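Local structure of catalase (Corynebacterium glutamicum, 4B7H) at residues 169-173 with 174-178; 346-349 with 350-354; 380-383 with 384-388; 482-485 with 486-489. The protein breaks down hydrogen peroxide to water and oxygen as a haem catalase, binding NADPH as well, and is held here with the inhibitor nitric oxide. One frame throughout, in Å; residues are numbered along the deposited sequence. Where two conformers were deposited one is given.

Contact 1: 169-173 with 174-178; sequences GLRDA and DMQWD
With chi1 at -172°, Asp-172 turns its carboxylate away from its own backbone N and forward over the first turn of the helix, where OD2 accepts from Met-175 N at 2.9 Å. Asp-172 is the N-cap of helix 173-182. The N-H reaches OD2 on its anti side, 28° out of the carboxylate plane, and water 2 joins the other oxygen, OD1, to Asp-174 N. One carboxylate therefore serves two amides of the first turn, one directly and one through water 2, and its negative charge probably also suits the positive end of the helix dipole. The backbone follows on, with Gln-176 N to Asp-172 O at 3.1 Å and Trp-177 N to Ala-173 O at 3.0 Å.

Arg-171, bent at chi3, swings its guanidinium beside the Gln-176 amide, the two planes 38° apart. NH2 and NE2 stand 3.3 Å from each other, but both are donors: NH2 donates to Gln-162 O, while NE2 and Asp-172 N meet at water 1.

Asp-174 OD1 bonds to Thr-487 OG1, and OD2 pairs with Arg-401 of the second subunit. Met-175 and Gln-176 pack on helix 155-162, and Trp-177 lies against helix 487-498.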
# COMPACT_ATOMS: atom_id res chain seq x y z
N GLY A 169 -10.50 -22.66 4.47
CA GLY A 169 -9.76 -22.50 3.23
C GLY A 169 -9.92 -23.61 2.21
O GLY A 169 -9.04 -23.80 1.38
N LEU A 170 -11.03 -24.34 2.26
CA LEU A 170 -11.30 -25.40 1.28
C LEU A 170 -12.38 -24.96 0.29
O LEU A 170 -13.36 -24.34 0.69
CB LEU A 170 -11.76 -26.69 1.96
CG LEU A 170 -10.76 -27.33 2.92
CD1 LEU A 170 -11.35 -28.58 3.56
CD2 LEU A 170 -9.44 -27.64 2.21
N ARG A 171 -12.18 -25.26 -0.99
CA ARG A 171 -13.27 -25.14 -1.96
C ARG A 171 -14.34 -26.18 -1.62
O ARG A 171 -14.06 -27.16 -0.92
CB ARG A 171 -12.75 -25.34 -3.39
CG ARG A 171 -11.71 -24.30 -3.79
CD ARG A 171 -11.35 -24.44 -5.27
NE ARG A 171 -12.40 -23.90 -6.13
CZ ARG A 171 -12.62 -24.28 -7.39
NH1 ARG A 171 -11.87 -25.22 -7.96
NH2 ARG A 171 -13.60 -23.71 -8.08
N ASP A 172 -15.56 -25.97 -2.10
CA ASP A 172 -16.66 -26.76 -1.57
C ASP A 172 -17.79 -26.94 -2.58
O ASP A 172 -18.41 -25.96 -3.02
CB ASP A 172 -17.20 -26.09 -0.29
CG ASP A 172 -18.21 -26.95 0.42
OD1 ASP A 172 -17.80 -27.98 1.00
OD2 ASP A 172 -19.41 -26.59 0.41
N ALA A 173 -18.08 -28.20 -2.91
CA ALA A 173 -19.14 -28.53 -3.86
C ALA A 173 -20.51 -28.07 -3.39
O ALA A 173 -21.30 -27.56 -4.20
CB ALA A 173 -19.15 -30.03 -4.13
N ASP A 174 -20.81 -28.25 -2.11
CA ASP A 174 -22.13 -27.86 -1.63
C ASP A 174 -22.35 -26.37 -1.84
O ASP A 174 -23.41 -25.94 -2.30
CB ASP A 174 -22.33 -28.19 -0.15
CG ASP A 174 -23.76 -27.97 0.28
OD1 ASP A 174 -24.59 -28.85 -0.01
OD2 ASP A 174 -24.07 -26.90 0.86
N MET A 175 -21.34 -25.57 -1.50
CA MET A 175 -21.44 -24.13 -1.70
C MET A 175 -21.65 -23.77 -3.17
O MET A 175 -22.47 -22.90 -3.49
CB MET A 175 -20.19 -23.45 -1.13
CG MET A 175 -20.03 -22.00 -1.58
SD MET A 175 -18.84 -21.03 -0.62
CE MET A 175 -17.31 -21.85 -1.02
N GLN A 176 -20.92 -24.42 -4.07
CA GLN A 176 -21.05 -24.10 -5.49
C GLN A 176 -22.46 -24.36 -6.00
O GLN A 176 -23.05 -23.53 -6.70
CB GLN A 176 -20.04 -24.89 -6.33
CG GLN A 176 -18.61 -24.53 -5.98
CD GLN A 176 -17.59 -24.97 -7.02
OE1 GLN A 176 -17.94 -25.39 -8.13
NE2 GLN A 176 -16.32 -24.86 -6.66
N TRP A 177 -23.00 -25.52 -5.64
CA TRP A 177 -24.33 -25.90 -6.11
C TRP A 177 -25.45 -25.21 -5.35
O TRP A 177 -26.52 -24.95 -5.92
CB TRP A 177 -24.49 -27.42 -6.06
CG TRP A 177 -23.67 -28.10 -7.11
CD1 TRP A 177 -22.48 -28.75 -6.94
CD2 TRP A 177 -23.96 -28.14 -8.51
NE1 TRP A 177 -22.02 -29.21 -8.15
CE2 TRP A 177 -22.91 -28.85 -9.13
CE3 TRP A 177 -25.01 -27.66 -9.30
CZ2 TRP A 177 -22.88 -29.08 -10.50
CZ3 TRP A 177 -24.97 -27.88 -10.66
CH2 TRP A 177 -23.92 -28.60 -11.25
N ASP A 178 -25.23 -24.90 -4.07
CA ASP A 178 -26.22 -24.12 -3.32
C ASP A 178 -26.41 -22.77 -4.01
O ASP A 178 -27.54 -22.35 -4.25
CB ASP A 178 -25.77 -23.93 -1.86
CG ASP A 178 -26.86 -23.31 -0.99
OD1 ASP A 178 -28.04 -23.69 -1.15
OD2 ASP A 178 -26.53 -22.45 -0.15
O HOH W 1 -16.00 -23.56 -3.90
O HOH W 2 -19.25 -30.00 -0.40

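Contact 2: 346-349 with 350-354; sequences QARI and FAYAD. With HEM (protoporphyrin IX containing Fe), chain E.
Tyr-352 OH coordinates the haem iron at 2.0 Å, and Arg-348, one helical turn earlier, grips that same oxygen from the side. NE and NH2 both donate to it, each at 2.8 Å, and the oxygen lies only 7° out of the guanidinium plane. The guanidinium and the phenol ring are turned 68° apart. Arg-348 reaches this place by a bend at chi3 (73°): CG runs under pyrrole B, CD passes the CHC bridge, and the guanidinium then lays one face on pyrrole C, with C3C over its centre. The fork leaves little freedom to either partner. His-212 NE2 and Val-140 O are further acceptors, of NH1 and NH2, and help to fix the arginine.

This haem side is the tight part. The Tyr-352 ring turns a face to pyrrole A, and Ala-347 CB and Ala-351 CB come up to the vinyl carbon CBB and the methyl CMB. Away from the haem the helix is looser: Tyr-352 N reaches Arg-348 O only weakly, at 3.5 Å, and water 3 enters the backbone, lying 2.7 Å from Ile-349 O and accepting from Ala-353 N. That side is still buried, since Phe-350 packs on Ile-53 of the third subunit and Leu-47 of the fourth.

A tyrosine ligand held by an arginine one turn before it on the same helix is the hallmark of the proximal haem site of catalases.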
# COMPACT_ATOMS: atom_id res chain seq x y z
N GLN A 346 -22.04 -2.99 -17.28
CA GLN A 346 -21.95 -1.68 -16.66
C GLN A 346 -21.20 -1.73 -15.32
O GLN A 346 -20.43 -0.82 -15.00
CB GLN A 346 -23.33 -1.02 -16.56
CG GLN A 346 -23.93 -0.82 -17.95
CD GLN A 346 -24.85 0.38 -18.08
OE1 GLN A 346 -25.06 1.14 -17.13
NE2 GLN A 346 -25.41 0.55 -19.27
N ALA A 347 -21.40 -2.79 -14.55
CA ALA A 347 -20.62 -2.99 -13.34
C ALA A 347 -19.14 -3.21 -13.65
O ALA A 347 -18.27 -2.65 -12.97
CB ALA A 347 -21.18 -4.15 -12.52
N ARG A 348 -18.84 -4.01 -14.67
CA ARG A 348 -17.46 -4.24 -15.08
C ARG A 348 -16.73 -2.95 -15.45
O ARG A 348 -15.55 -2.79 -15.16
CB ARG A 348 -17.40 -5.20 -16.26
CG ARG A 348 -17.88 -6.60 -15.94
CD ARG A 348 -17.79 -7.49 -17.17
NE ARG A 348 -16.41 -7.83 -17.47
CZ ARG A 348 -15.93 -8.05 -18.70
NH1 ARG A 348 -16.72 -7.95 -19.76
NH2 ARG A 348 -14.64 -8.36 -18.86
N ILE A 349 -17.44 -2.01 -16.09
CA ILE A 349 -16.80 -0.77 -16.53
C ILE A 349 -16.22 -0.01 -15.32
O ILE A 349 -15.20 0.68 -15.44
CB ILE A 349 -17.77 0.08 -17.37
CG1 ILE A 349 -18.20 -0.67 -18.64
CG2 ILE A 349 -17.16 1.43 -17.73
CD1 ILE A 349 -17.06 -1.05 -19.57
N PHE A 350 -16.84 -0.17 -14.16
CA PHE A 350 -16.27 0.36 -12.93
C PHE A 350 -15.17 -0.53 -12.32
O PHE A 350 -14.11 -0.04 -11.93
CB PHE A 350 -17.36 0.58 -11.86
CG PHE A 350 -16.80 0.76 -10.48
CD1 PHE A 350 -16.14 1.93 -10.15
CD2 PHE A 350 -16.87 -0.26 -9.54
CE1 PHE A 350 -15.58 2.10 -8.89
CE2 PHE A 350 -16.31 -0.09 -8.28
CZ PHE A 350 -15.67 1.09 -7.96
N ALA A 351 -15.43 -1.83 -12.25
CA ALA A 351 -14.70 -2.72 -11.37
C ALA A 351 -13.23 -2.96 -11.70
O ALA A 351 -12.43 -3.14 -10.78
CB ALA A 351 -15.42 -4.04 -11.26
N TYR A 352 -12.87 -2.99 -12.98
CA TYR A 352 -11.51 -3.42 -13.33
C TYR A 352 -10.46 -2.38 -12.95
O TYR A 352 -9.48 -2.71 -12.28
CB TYR A 352 -11.39 -3.80 -14.81
CG TYR A 352 -12.11 -5.09 -15.15
CD1 TYR A 352 -13.50 -5.20 -14.99
CD2 TYR A 352 -11.42 -6.18 -15.64
CE1 TYR A 352 -14.16 -6.37 -15.30
CE2 TYR A 352 -12.09 -7.36 -15.97
CZ TYR A 352 -13.45 -7.44 -15.79
OH TYR A 352 -14.12 -8.60 -16.12
N ALA A 353 -10.68 -1.14 -13.37
CA ALA A 353 -9.77 -0.05 -13.02
C ALA A 353 -9.71 0.11 -11.51
O ALA A 353 -8.66 0.40 -10.95
CB ALA A 353 -10.20 1.25 -13.68
N ASP A 354 -10.85 -0.08 -10.84
CA ASP A 354 -10.87 0.01 -9.39
C ASP A 354 -9.91 -1.02 -8.79
O ASP A 354 -9.09 -0.69 -7.92
CB ASP A 354 -12.29 -0.20 -8.85
CG ASP A 354 -12.34 -0.12 -7.35
OD1 ASP A 354 -12.01 0.95 -6.80
OD2 ASP A 354 -12.69 -1.13 -6.71
CHA HEM E . -10.93 -10.36 -14.29
CHB HEM E . -14.72 -8.01 -12.40
CHC HEM E . -17.66 -10.57 -15.27
CHD HEM E . -13.84 -11.63 -18.00
C1A HEM E . -11.69 -9.52 -13.52
C2A HEM E . -11.19 -8.57 -12.55
C3A HEM E . -12.24 -7.92 -12.04
C4A HEM E . -13.44 -8.43 -12.67
CMA HEM E . -12.26 -6.81 -10.99
CAA HEM E . -9.70 -8.37 -12.19
CBA HEM E . -9.09 -7.35 -13.15
CGA HEM E . -7.69 -6.95 -12.76
O1A HEM E . -6.87 -6.76 -13.69
O2A HEM E . -7.37 -6.82 -11.55
C1B HEM E . -15.86 -8.51 -12.98
C2B HEM E . -17.22 -8.15 -12.64
C3B HEM E . -18.03 -8.89 -13.43
C4B HEM E . -17.20 -9.70 -14.29
CMB HEM E . -17.59 -7.13 -11.55
CAB HEM E . -19.57 -8.91 -13.52
CBB HEM E . -20.32 -7.86 -13.21
C1C HEM E . -16.90 -10.94 -16.36
C2C HEM E . -17.38 -11.30 -17.69
C3C HEM E . -16.30 -11.59 -18.44
C4C HEM E . -15.12 -11.40 -17.61
CMC HEM E . -18.86 -11.35 -18.11
CAC HEM E . -16.19 -11.98 -19.93
CBC HEM E . -17.10 -11.59 -20.85
C1D HEM E . -12.73 -11.45 -17.22
C2D HEM E . -11.41 -11.81 -17.65
C3D HEM E . -10.50 -11.42 -16.52
C4D HEM E . -11.35 -10.85 -15.51
CMD HEM E . -11.02 -12.46 -18.98
CAD HEM E . -8.99 -11.59 -16.52
CBD HEM E . -8.38 -10.47 -17.36
CGD HEM E . -6.91 -10.75 -17.40
O1D HEM E . -6.12 -9.95 -16.86
O2D HEM E . -6.52 -11.81 -17.97
NA HEM E . -13.07 -9.40 -13.59
NB HEM E . -15.88 -9.45 -13.99
NC HEM E . -15.51 -11.01 -16.35
ND HEM E . -12.66 -10.90 -15.95
FE HEM E . -14.28 -10.24 -14.95
O HOH W 3 -12.87 -0.74 -15.16

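Contact 3: 380-383 with 384-388; sequences SREG and SMQYI
Gln-386 reaches back across the turn to Glu-382, its side chain fully stretched: CG stands opposite the backbone N (chi1 -179°) and the chain runs on straight beyond it. Its amide oxygen OE1 thereby arrives 3.3 Å from Glu-382 CA. Water 4 completes the approach, donating to OE1 at 2.8 Å and accepting from Glu-382 N at 3.2 Å. The other end of the amide is used within 384-388: NE2 donates to Ile-388 O at 3.0 Å, the acceptor lying 19° out of the amide plane. With each end engaged, the rotation of the amide is well defined.

Glu-382, itself extended (chi2 180°), lays OE2 over the centre of the Arg-381 guanidinium, 3.3 Å above its plane. This is a pairing of charges alone, as no N-H points at the oxygen; Arg-381 NE has Glu-62 of the fourth subunit as a second anionic partner. Three residues with positive phi, Glu-382, Gly-383 and Met-385, turn the chain. Asn-363 ND2 spans the bend, donating to Glu-382 O and Ser-384 O.

The bonds within the loop are polar: the amide, the water and the out-of-plane ion pair, together with Asn-363, probably help to hold the bend, while Gln-386 N and Gly-383 turn their backbone bonds to the fourth subunit, making it part of the tetramer interface.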
# COMPACT_ATOMS: atom_id res chain seq x y z
N SER A 380 -4.52 14.61 -14.77
CA SER A 380 -4.16 13.80 -13.61
C SER A 380 -2.67 13.96 -13.31
O SER A 380 -1.87 14.19 -14.23
CB SER A 380 -4.47 12.33 -13.84
OG SER A 380 -5.86 12.12 -13.97
N ARG A 381 -2.30 13.82 -12.04
CA ARG A 381 -0.93 14.09 -11.61
C ARG A 381 -0.61 13.31 -10.35
O ARG A 381 -1.51 12.74 -9.70
CB ARG A 381 -0.75 15.59 -11.33
CG ARG A 381 -1.57 16.08 -10.14
CD ARG A 381 -1.30 17.54 -9.84
NE ARG A 381 -1.77 17.90 -8.51
CZ ARG A 381 -1.42 19.02 -7.88
NH1 ARG A 381 -0.61 19.88 -8.47
NH2 ARG A 381 -1.88 19.27 -6.67
N GLU A 382 0.67 13.28 -10.00
CA GLU A 382 1.15 12.75 -8.72
C GLU A 382 0.73 11.29 -8.52
O GLU A 382 0.66 10.53 -9.49
CB GLU A 382 0.77 13.68 -7.56
CG GLU A 382 1.26 15.09 -7.86
CD GLU A 382 0.97 16.13 -6.79
OE1 GLU A 382 0.40 15.80 -5.74
OE2 GLU A 382 1.33 17.30 -7.02
N GLY A 383 0.47 10.91 -7.27
CA GLY A 383 0.26 9.51 -6.94
C GLY A 383 1.56 8.74 -6.77
O GLY A 383 2.63 9.14 -7.26
N SER A 384 1.47 7.62 -6.07
CA SER A 384 2.63 6.77 -5.81
C SER A 384 3.35 6.37 -7.09
O SER A 384 2.72 6.07 -8.10
CB SER A 384 2.20 5.48 -5.10
OG SER A 384 1.62 5.75 -3.83
N MET A 385 4.68 6.36 -7.03
CA MET A 385 5.48 5.83 -8.13
C MET A 385 5.16 6.51 -9.46
O MET A 385 4.94 5.86 -10.49
CB MET A 385 5.32 4.29 -8.22
CG MET A 385 5.98 3.54 -7.06
SD MET A 385 7.79 3.59 -7.12
CE MET A 385 8.10 2.59 -8.57
N GLN A 386 5.14 7.84 -9.44
CA GLN A 386 4.91 8.59 -10.67
C GLN A 386 6.19 8.57 -11.51
O GLN A 386 7.17 9.23 -11.17
CB GLN A 386 4.47 10.03 -10.40
CG GLN A 386 4.23 10.77 -11.70
CD GLN A 386 3.80 12.22 -11.55
OE1 GLN A 386 3.93 12.83 -10.49
NE2 GLN A 386 3.30 12.79 -12.64
N TYR A 387 6.18 7.80 -12.59
CA TYR A 387 7.35 7.76 -13.47
C TYR A 387 7.25 8.83 -14.53
O TYR A 387 8.24 9.52 -14.82
CB TYR A 387 7.50 6.41 -14.15
CG TYR A 387 8.77 6.23 -14.95
CD1 TYR A 387 9.04 7.00 -16.08
CD2 TYR A 387 9.68 5.24 -14.60
CE1 TYR A 387 10.18 6.82 -16.81
CE2 TYR A 387 10.82 5.03 -15.35
CZ TYR A 387 11.07 5.82 -16.43
OH TYR A 387 12.23 5.61 -17.14
N ILE A 388 6.06 9.01 -15.10
CA ILE A 388 5.86 9.91 -16.23
C ILE A 388 5.18 11.19 -15.75
O ILE A 388 4.22 11.13 -14.98
CB ILE A 388 5.01 9.23 -17.32
CG1 ILE A 388 5.72 7.98 -17.84
CG2 ILE A 388 4.72 10.20 -18.45
CD1 ILE A 388 4.88 7.13 -18.74
O HOH W 4 2.88 15.38 -11.00

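Contact 4: 482-485 with 486-489; sequences GISE and ATEP
Ser-484 caps the turn into helix 487-498 by accepting from Thr-487 N at its OG, 3.2 Å away. The same amide also leans weakly on Ser-484 O at 3.1 Å, so its single N-H is shared between two acceptors of one residue. Ser-484 O has a second donor in Glu-488 N, at 3.2 Å, which lies 15° off the carbonyl plane. The capping hydroxyl is brought round by chi1 of 73°, which tucks OG between the backbone N and the carbonyl carbon. Both hydroxyls, Ser-484 OG and Thr-487 OG1, are also hydrogen-bonded to Asp-174 OD1 of helix 173-182.

Glu-488 folds back over the turn with CG beside its own backbone N (chi1 -71°). Water 5 links its carboxylate to the loop, donating to Glu-488 OE2 and to Ile-483 O, each at 2.8 Å. OE2 is further held by Tyr-510 and by a salt bridge to Lys-514. The aliphatic part of the side chain is not idle: Ile-483 CD1 crosses it at CG, 3.7 Å away, and the Ile-483 branch point approaches Thr-487 CG2. Pro-489, having no N-H, sets its CD against Glu-485 O at 3.2 Å.

The first turn is thus supplied with acceptors by a serine and its carbonyl, and the shared Asp-174 carboxylate probably adds favourable negative charge near this helix start.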
# COMPACT_ATOMS: atom_id res chain seq x y z
N GLY A 482 -20.08 -34.66 -3.01
CA GLY A 482 -19.77 -33.85 -1.85
C GLY A 482 -20.87 -32.89 -1.43
O GLY A 482 -20.81 -32.33 -0.34
N ILE A 483 -21.89 -32.70 -2.26
CA ILE A 483 -23.01 -31.87 -1.85
C ILE A 483 -23.78 -32.51 -0.70
O ILE A 483 -23.75 -33.74 -0.51
CB ILE A 483 -23.97 -31.53 -3.00
CG1 ILE A 483 -24.65 -32.79 -3.56
CG2 ILE A 483 -23.24 -30.72 -4.08
CD1 ILE A 483 -25.64 -32.52 -4.69
N SER A 484 -24.44 -31.68 0.09
CA SER A 484 -25.22 -32.15 1.23
C SER A 484 -26.53 -32.75 0.78
O SER A 484 -26.96 -32.56 -0.37
CB SER A 484 -25.50 -30.99 2.18
OG SER A 484 -26.47 -30.11 1.63
N GLU A 485 -27.19 -33.48 1.68
CA GLU A 485 -28.51 -34.03 1.39
C GLU A 485 -29.53 -32.93 1.10
O GLU A 485 -30.43 -33.12 0.28
CB GLU A 485 -29.01 -34.89 2.54
CG GLU A 485 -28.22 -36.16 2.73
CD GLU A 485 -28.76 -36.99 3.88
OE1 GLU A 485 -29.53 -36.43 4.70
OE2 GLU A 485 -28.43 -38.18 3.95
N ALA A 486 -29.39 -31.78 1.75
CA ALA A 486 -30.29 -30.66 1.51
C ALA A 486 -30.16 -30.15 0.07
O ALA A 486 -31.14 -29.72 -0.54
CB ALA A 486 -30.01 -29.53 2.49
N THR A 487 -28.94 -30.18 -0.45
CA THR A 487 -28.68 -29.63 -1.77
C THR A 487 -29.07 -30.57 -2.91
O THR A 487 -29.41 -30.12 -4.00
CB THR A 487 -27.20 -29.22 -1.84
OG1 THR A 487 -26.97 -28.20 -0.86
CG2 THR A 487 -26.82 -28.66 -3.22
N GLU A 488 -29.05 -31.88 -2.65
CA GLU A 488 -29.38 -32.86 -3.69
C GLU A 488 -30.67 -32.57 -4.48
O GLU A 488 -30.60 -32.43 -5.71
CB GLU A 488 -29.36 -34.29 -3.13
CG GLU A 488 -27.96 -34.79 -2.82
CD GLU A 488 -27.95 -36.10 -2.05
OE1 GLU A 488 -29.00 -36.52 -1.53
OE2 GLU A 488 -26.87 -36.72 -1.97
N PRO A 489 -31.83 -32.44 -3.79
CA PRO A 489 -33.06 -32.18 -4.56
C PRO A 489 -33.05 -30.84 -5.30
O PRO A 489 -33.66 -30.75 -6.36
CB PRO A 489 -34.16 -32.19 -3.49
CG PRO A 489 -33.45 -31.91 -2.21
CD PRO A 489 -32.12 -32.56 -2.35
O HOH W 5 -25.24 -35.96 0.16

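Overall arrangement
Contact 2 is the active-site part of the set, carrying the iron ligand, with the Tyr-352 side chain about 4 Å from the bound nitric oxide; the other three are structural. Contacts 1 and 4 form one unit, their centres 11 Å apart: Asp-174 OD1 meets Thr-487 OG1 at 2.6 Å and Ser-484 OG at 2.8 Å, and Trp-177 CD1 packs on Ile-483 CG2. Two helix starts are joined there, one from the catalase core and one from the C-terminal catalase-related region. Contact 1 stays about 17 Å from contact 2 at the nearest atoms, although the Arg-171 side chain lies about 13 Å from the nitric oxide. Contact 3, centred 52 Å from contact 4, lies across the chain's centre from it, yet both touch the second subunit.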